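Local coordinates for protein pyruvate kinase (Cryptosporidium parvum, PDB 4DRS) that probably catalyses the last step of glycolysis, interconverting phosphoenolpyruvate plus ADP with pyruvate plus ATP, with magnesium and potassium ions as likely cofactors, at residues P113-G118 with M201-C206; I136-S141 with L155-V160. All blocks are in the same frame, centred on the assembly; numbering follows the deposited sequence.

Contact 1 (P113-G118 with M201-C206)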
loop_
_atom_site.group_PDB
_atom_site.type_symbol
_atom_site.label_atom_id
_atom_site.label_comp_id
_atom_site.label_asym_id
_atom_site.label_seq_id
_atom_site.Cartn_x
_atom_site.Cartn_y
_atom_site.Cartn_z
ATOM N N PRO A 113 -40.346 -2.522 25.142
ATOM C CA PRO A 113 -41.667 -2.095 24.686
ATOM C C PRO A 113 -42.280 -3.054 23.666
ATOM O O PRO A 113 -42.476 -2.683 22.507
ATOM C CB PRO A 113 -41.385 -0.733 24.046
ATOM C CG PRO A 113 -39.985 -0.837 23.548
ATOM C CD PRO A 113 -39.260 -1.784 24.468
ATOM N N GLU A 114 -42.589 -4.273 24.099
ATOM C CA GLU A 114 -43.202 -5.265 23.220
ATOM C C GLU A 114 -44.701 -5.412 23.465
ATOM O O GLU A 114 -45.194 -5.132 24.555
ATOM C CB GLU A 114 -42.492 -6.622 23.338
ATOM C CG GLU A 114 -42.543 -7.268 24.715
ATOM C CD GLU A 114 -41.966 -8.677 24.736
ATOM O OE1 GLU A 114 -40.883 -8.912 24.155
ATOM O OE2 GLU A 114 -42.598 -9.559 25.351
ATOM N N ILE A 115 -45.417 -5.838 22.428
ATOM C CA ILE A 115 -46.842 -6.133 22.524
ATOM C C ILE A 115 -47.038 -7.636 22.359
ATOM O O ILE A 115 -46.568 -8.229 21.383
ATOM C CB ILE A 115 -47.664 -5.383 21.448
ATOM C CG1 ILE A 115 -47.344 -3.884 21.462
ATOM C CG2 ILE A 115 -49.156 -5.615 21.659
ATOM C CD1 ILE A 115 -47.669 -3.171 20.164
ATOM N N ARG A 116 -47.723 -8.250 23.318
ATOM C CA ARG A 116 -48.000 -9.681 23.243
ATOM C C ARG A 116 -49.491 -9.989 23.356
ATOM O O ARG A 116 -50.263 -9.185 23.891
ATOM C CB ARG A 116 -47.192 -10.457 24.295
ATOM C CG ARG A 116 -45.701 -10.529 23.991
ATOM C CD ARG A 116 -45.034 -11.717 24.670
ATOM N NE ARG A 116 -43.595 -11.779 24.398
ATOM C CZ ARG A 116 -43.044 -12.343 23.323
ATOM N NH1 ARG A 116 -43.798 -12.907 22.389
ATOM N NH2 ARG A 116 -41.725 -12.342 23.181
ATOM N N THR A 117 -49.885 -11.145 22.828
ATOM C CA THR A 117 -51.264 -11.623 22.947
ATOM C C THR A 117 -51.469 -12.319 24.295
ATOM O O THR A 117 -50.502 -12.617 24.998
ATOM C CB THR A 117 -51.652 -12.569 21.788
ATOM O OG1 THR A 117 -50.690 -13.625 21.679
ATOM C CG2 THR A 117 -51.710 -11.812 20.473
ATOM N N GLY A 118 -52.728 -12.560 24.652
ATOM C CA GLY A 118 -53.064 -13.188 25.928
ATOM C C GLY A 118 -53.108 -14.702 25.872
ATOM O O GLY A 118 -52.639 -15.314 24.908
ATOM N N MET A 201 -46.788 -9.043 18.519
ATOM C CA MET A 201 -47.749 -8.223 17.788
ATOM C C MET A 201 -47.064 -6.981 17.233
ATOM O O MET A 201 -46.195 -6.400 17.882
ATOM C CB MET A 201 -48.936 -7.838 18.675
ATOM C CG MET A 201 -50.259 -7.762 17.928
ATOM S SD MET A 201 -51.708 -7.571 18.989
ATOM C CE MET A 201 -51.934 -5.795 18.920
ATOM N N ASN A 202 -47.452 -6.587 16.024
ATOM C CA ASN A 202 -46.833 -5.457 15.337
ATOM C C ASN A 202 -47.861 -4.511 14.736
ATOM O O ASN A 202 -48.904 -4.947 14.239
ATOM C CB ASN A 202 -45.902 -5.954 14.234
ATOM C CG ASN A 202 -44.805 -6.863 14.755
ATOM O OD1 ASN A 202 -43.871 -6.412 15.421
ATOM N ND2 ASN A 202 -44.908 -8.155 14.444
ATOM N N LEU A 203 -47.550 -3.217 14.777
ATOM C CA LEU A 203 -48.411 -2.188 14.203
ATOM C C LEU A 203 -47.636 -1.338 13.187
ATOM O O LEU A 203 -47.134 -0.261 13.529
ATOM C CB LEU A 203 -49.017 -1.306 15.304
ATOM C CG LEU A 203 -49.725 -1.968 16.492
ATOM C CD1 LEU A 203 -50.108 -0.919 17.523
ATOM C CD2 LEU A 203 -50.946 -2.767 16.058
ATOM N N PRO A 204 -47.534 -1.827 11.929
ATOM C CA PRO A 204 -46.807 -1.131 10.861
ATOM C C PRO A 204 -47.342 0.276 10.604
ATOM O O PRO A 204 -48.557 0.470 10.502
ATOM C CB PRO A 204 -47.047 -2.019 9.634
ATOM C CG PRO A 204 -47.335 -3.368 10.191
ATOM C CD PRO A 204 -48.099 -3.104 11.454
ATOM N N GLY A 205 -46.432 1.242 10.514
ATOM C CA GLY A 205 -46.791 2.639 10.276
ATOM C C GLY A 205 -47.488 3.332 11.439
ATOM O O GLY A 205 -47.973 4.456 11.294
ATOM N N CYS A 206 -47.540 2.663 12.589
ATOM C CA CYS A 206 -48.184 3.215 13.777
ATOM C C CYS A 206 -47.172 3.427 14.900
ATOM O O CYS A 206 -46.276 2.607 15.107
ATOM C CB CYS A 206 -49.323 2.306 14.252
ATOM S SG CYS A 206 -50.649 2.035 13.049
#

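Contact 2 (I136-S141 with L155-V160)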
loop_
_atom_site.group_PDB
_atom_site.type_symbol
_atom_site.label_atom_id
_atom_site.label_comp_id
_atom_site.label_asym_id
_atom_site.label_seq_id
_atom_site.Cartn_x
_atom_site.Cartn_y
_atom_site.Cartn_z
ATOM N N ILE A 136 -60.084 -8.121 19.225
ATOM C CA ILE A 136 -58.910 -8.056 20.095
ATOM C C ILE A 136 -59.170 -7.076 21.239
ATOM O O ILE A 136 -59.187 -5.863 21.033
ATOM C CB ILE A 136 -57.628 -7.654 19.320
ATOM C CG1 ILE A 136 -57.390 -8.588 18.124
ATOM C CG2 ILE A 136 -56.415 -7.671 20.243
ATOM C CD1 ILE A 136 -56.370 -8.085 17.124
ATOM N N THR A 137 -59.386 -7.614 22.438
ATOM C CA THR A 137 -59.636 -6.795 23.628
ATOM C C THR A 137 -58.330 -6.402 24.322
ATOM O O THR A 137 -57.303 -7.055 24.132
ATOM C CB THR A 137 -60.591 -7.502 24.623
ATOM O OG1 THR A 137 -60.799 -6.672 25.774
ATOM C CG2 THR A 137 -60.033 -8.855 25.062
ATOM N N THR A 138 -58.378 -5.328 25.109
ATOM C CA THR A 138 -57.223 -4.874 25.890
ATOM C C THR A 138 -57.292 -5.386 27.333
ATOM O O THR A 138 -56.385 -5.144 28.138
ATOM C CB THR A 138 -57.079 -3.335 25.882
ATOM O OG1 THR A 138 -58.258 -2.734 26.431
ATOM C CG2 THR A 138 -56.857 -2.822 24.468
ATOM N N ASP A 139 -58.377 -6.091 27.650
ATOM C CA ASP A 139 -58.517 -6.786 28.924
ATOM C C ASP A 139 -57.559 -7.975 28.905
ATOM O O ASP A 139 -57.916 -9.065 28.447
ATOM C CB ASP A 139 -59.972 -7.238 29.123
ATOM C CG ASP A 139 -60.242 -7.775 30.523
ATOM O OD1 ASP A 139 -59.742 -8.871 30.858
ATOM O OD2 ASP A 139 -60.978 -7.110 31.282
ATOM N N TYR A 140 -56.338 -7.748 29.387
ATOM C CA TYR A 140 -55.262 -8.736 29.274
ATOM C C TYR A 140 -55.553 -10.042 30.026
ATOM O O TYR A 140 -55.334 -11.130 29.487
ATOM C CB TYR A 140 -53.906 -8.136 29.675
ATOM C CG TYR A 140 -52.699 -8.943 29.220
ATOM C CD1 TYR A 140 -52.668 -9.552 27.961
ATOM C CD2 TYR A 140 -51.578 -9.078 30.042
ATOM C CE1 TYR A 140 -51.565 -10.284 27.546
ATOM C CE2 TYR A 140 -50.469 -9.806 29.632
ATOM C CZ TYR A 140 -50.470 -10.406 28.386
ATOM O OH TYR A 140 -49.372 -11.128 27.979
ATOM N N SER A 141 -56.062 -9.928 31.251
ATOM C CA SER A 141 -56.399 -11.101 32.063
ATOM C C SER A 141 -57.729 -11.721 31.631
ATOM O O SER A 141 -58.702 -11.741 32.389
ATOM C CB SER A 141 -56.422 -10.744 33.552
ATOM O OG SER A 141 -55.146 -10.312 33.993
ATOM N N LEU A 155 -53.287 0.822 25.166
ATOM C CA LEU A 155 -53.434 1.973 24.277
ATOM C C LEU A 155 -53.610 1.573 22.804
ATOM O O LEU A 155 -53.474 2.412 21.907
ATOM C CB LEU A 155 -52.245 2.930 24.434
ATOM C CG LEU A 155 -52.247 3.939 25.588
ATOM C CD1 LEU A 155 -50.857 4.529 25.779
ATOM C CD2 LEU A 155 -53.269 5.045 25.365
ATOM N N LEU A 156 -53.925 0.299 22.564
ATOM C CA LEU A 156 -54.153 -0.209 21.205
ATOM C C LEU A 156 -55.244 0.542 20.424
ATOM O O LEU A 156 -55.010 0.912 19.268
ATOM C CB LEU A 156 -54.433 -1.720 21.207
ATOM C CG LEU A 156 -54.713 -2.396 19.858
ATOM C CD1 LEU A 156 -53.506 -2.326 18.933
ATOM C CD2 LEU A 156 -55.147 -3.839 20.059
ATOM N N PRO A 157 -56.429 0.770 21.041
ATOM C CA PRO A 157 -57.498 1.465 20.303
ATOM C C PRO A 157 -57.107 2.869 19.827
ATOM O O PRO A 157 -57.537 3.298 18.755
ATOM C CB PRO A 157 -58.642 1.548 21.327
ATOM C CG PRO A 157 -57.991 1.361 22.659
ATOM C CD PRO A 157 -56.867 0.405 22.402
ATOM N N LYS A 158 -56.285 3.559 20.615
ATOM C CA LYS A 158 -55.862 4.924 20.314
ATOM C C LYS A 158 -54.574 4.979 19.482
ATOM O O LYS A 158 -53.970 6.042 19.339
ATOM C CB LYS A 158 -55.689 5.722 21.615
ATOM C CG LYS A 158 -56.932 5.752 22.498
ATOM C CD LYS A 158 -56.696 6.471 23.819
ATOM C CE LYS A 158 -56.791 7.981 23.666
ATOM N NZ LYS A 158 -56.892 8.675 24.980
ATOM N N SER A 159 -54.167 3.838 18.930
ATOM C CA SER A 159 -52.916 3.740 18.171
ATOM C C SER A 159 -53.118 3.305 16.720
ATOM O O SER A 159 -52.212 3.442 15.893
ATOM C CB SER A 159 -51.942 2.789 18.870
ATOM O OG SER A 159 -51.619 3.268 20.163
ATOM N N VAL A 160 -54.298 2.768 16.425
ATOM C CA VAL A 160 -54.658 2.376 15.062
ATOM C C VAL A 160 -55.793 3.247 14.519
ATOM O O VAL A 160 -56.382 4.044 15.250
ATOM C CB VAL A 160 -55.048 0.878 14.964
ATOM C CG1 VAL A 160 -53.873 -0.011 15.350
ATOM C CG2 VAL A 160 -56.274 0.566 15.816
#

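Contact 1 (P113-G118 with M201-C206)
I115 and M201 carry the apolar part of this contact, crossing each other at a slant. The gamma-methyl CG2 of I115 lies 3.7 Å from CB of M201. In I115, CG1 lies beside the backbone N (chi1 -52°) and runs on to CD1, which leaves CG2 anti to that N and turned onto the methionine. The M201 chain bends at its third torsion (chi3 97°) and brings its terminal methyl back to the same atom, with CE of M201 3.9 Å from CG2 of I115. One methyl is thus touched by both the root and the tip of a single methionine. Farther along, CD1 of I115 meets CD1 of L203 at 4.2 Å, a lighter touch.

Polar contact between the segments comes down to one backbone bond. M201 N donates to I115 O over 3.0 Å, but the angle at the hydrogen is only 121°, so the bond is weak.

A further polar group is built within 113-118, where R116 leaves the backbone away from 201-206. NE of R116 forms a salt bridge with OE2 of E114 at 2.6 Å, although as a hydrogen bond it is weak, while NH1 bonds to the carbonyl of R198 and OE1 of E114 to the hydroxyl of S78. These links tether R116, a residue that binds ADP, although no nucleotide occupies this chain.

A type II beta turn from L203 to C206, closed by C206 N bonding to L203 O, carries the chain on from the strand.

The loop 113-118, which follows barrel strand 105-109, here meets 201-202, an edge strand, within this chain, of a mixed sheet in the small domain beside the barrel; M201 also packs on V166 and I168 of the adjoining strand 165-168.

Contact 2 (I136-S141 with L155-V160)
With CG anti to the backbone N (chi1 179°), the side chain of L156 extends from its loop toward I136, and its second torsion sets CD2 at the point of contact. I136 answers with its gamma-methyl, likewise anti to the backbone N. CG2 of I136 and CD2 of L156 meet at 4.0 Å, and the two side chains cross at about a right angle. T138 makes the neighbouring contact through its methyl: CG2 of T138 points at the edge carbon of the proline, 3.8 Å from CD of P157. CG2 of T138 also lies 4.2 Å from CB of L156, a looser approach. The hydroxyl of T138 is engaged elsewhere, with the carbonyl of D183.

These side chains belong to the small beta-rich domain that pyruvate kinases insert into the barrel, often called the B domain. Here the end of strand 133-137 is covered by the loop 155-160, and both I136 and L156 also rest on I185 of strand 184-188. No hydrogen bond joins the two segments, but each is braced internally. As the strand ends, D139 N donates to OG1 of T137 over 3.1 Å in a nearly straight bond of 168°, an ST turn. In the loop, the hydroxyl of S159 donates to the carbonyl of L155, S159 OG to L155 O 2.7 Å, approaching from above the carbonyl plane, and is also bonded to Y153 OH.

How the contacts relate
Contacts 1 and 2 illustrate how a small inserted domain can be assembled from neighbouring side-chain clusters: their centres lie 10 Å apart, both reach the same mixed sheet, and contact 2 is formed entirely by chain lying between the two segments of contact 1. They meet directly where CE of M201 packs 3.8 Å from CD1 of L156, uniting the two apolar groups. At a second meeting point, CE1 of Y140 lies 3.6 Å from CA of G118. Contact 1 includes the ADP-binding R116 and stands nearer that site, with the T117 side chain about 10 Å from that of H79; the I136 side chain of contact 2 is about 10 Å from that of R116.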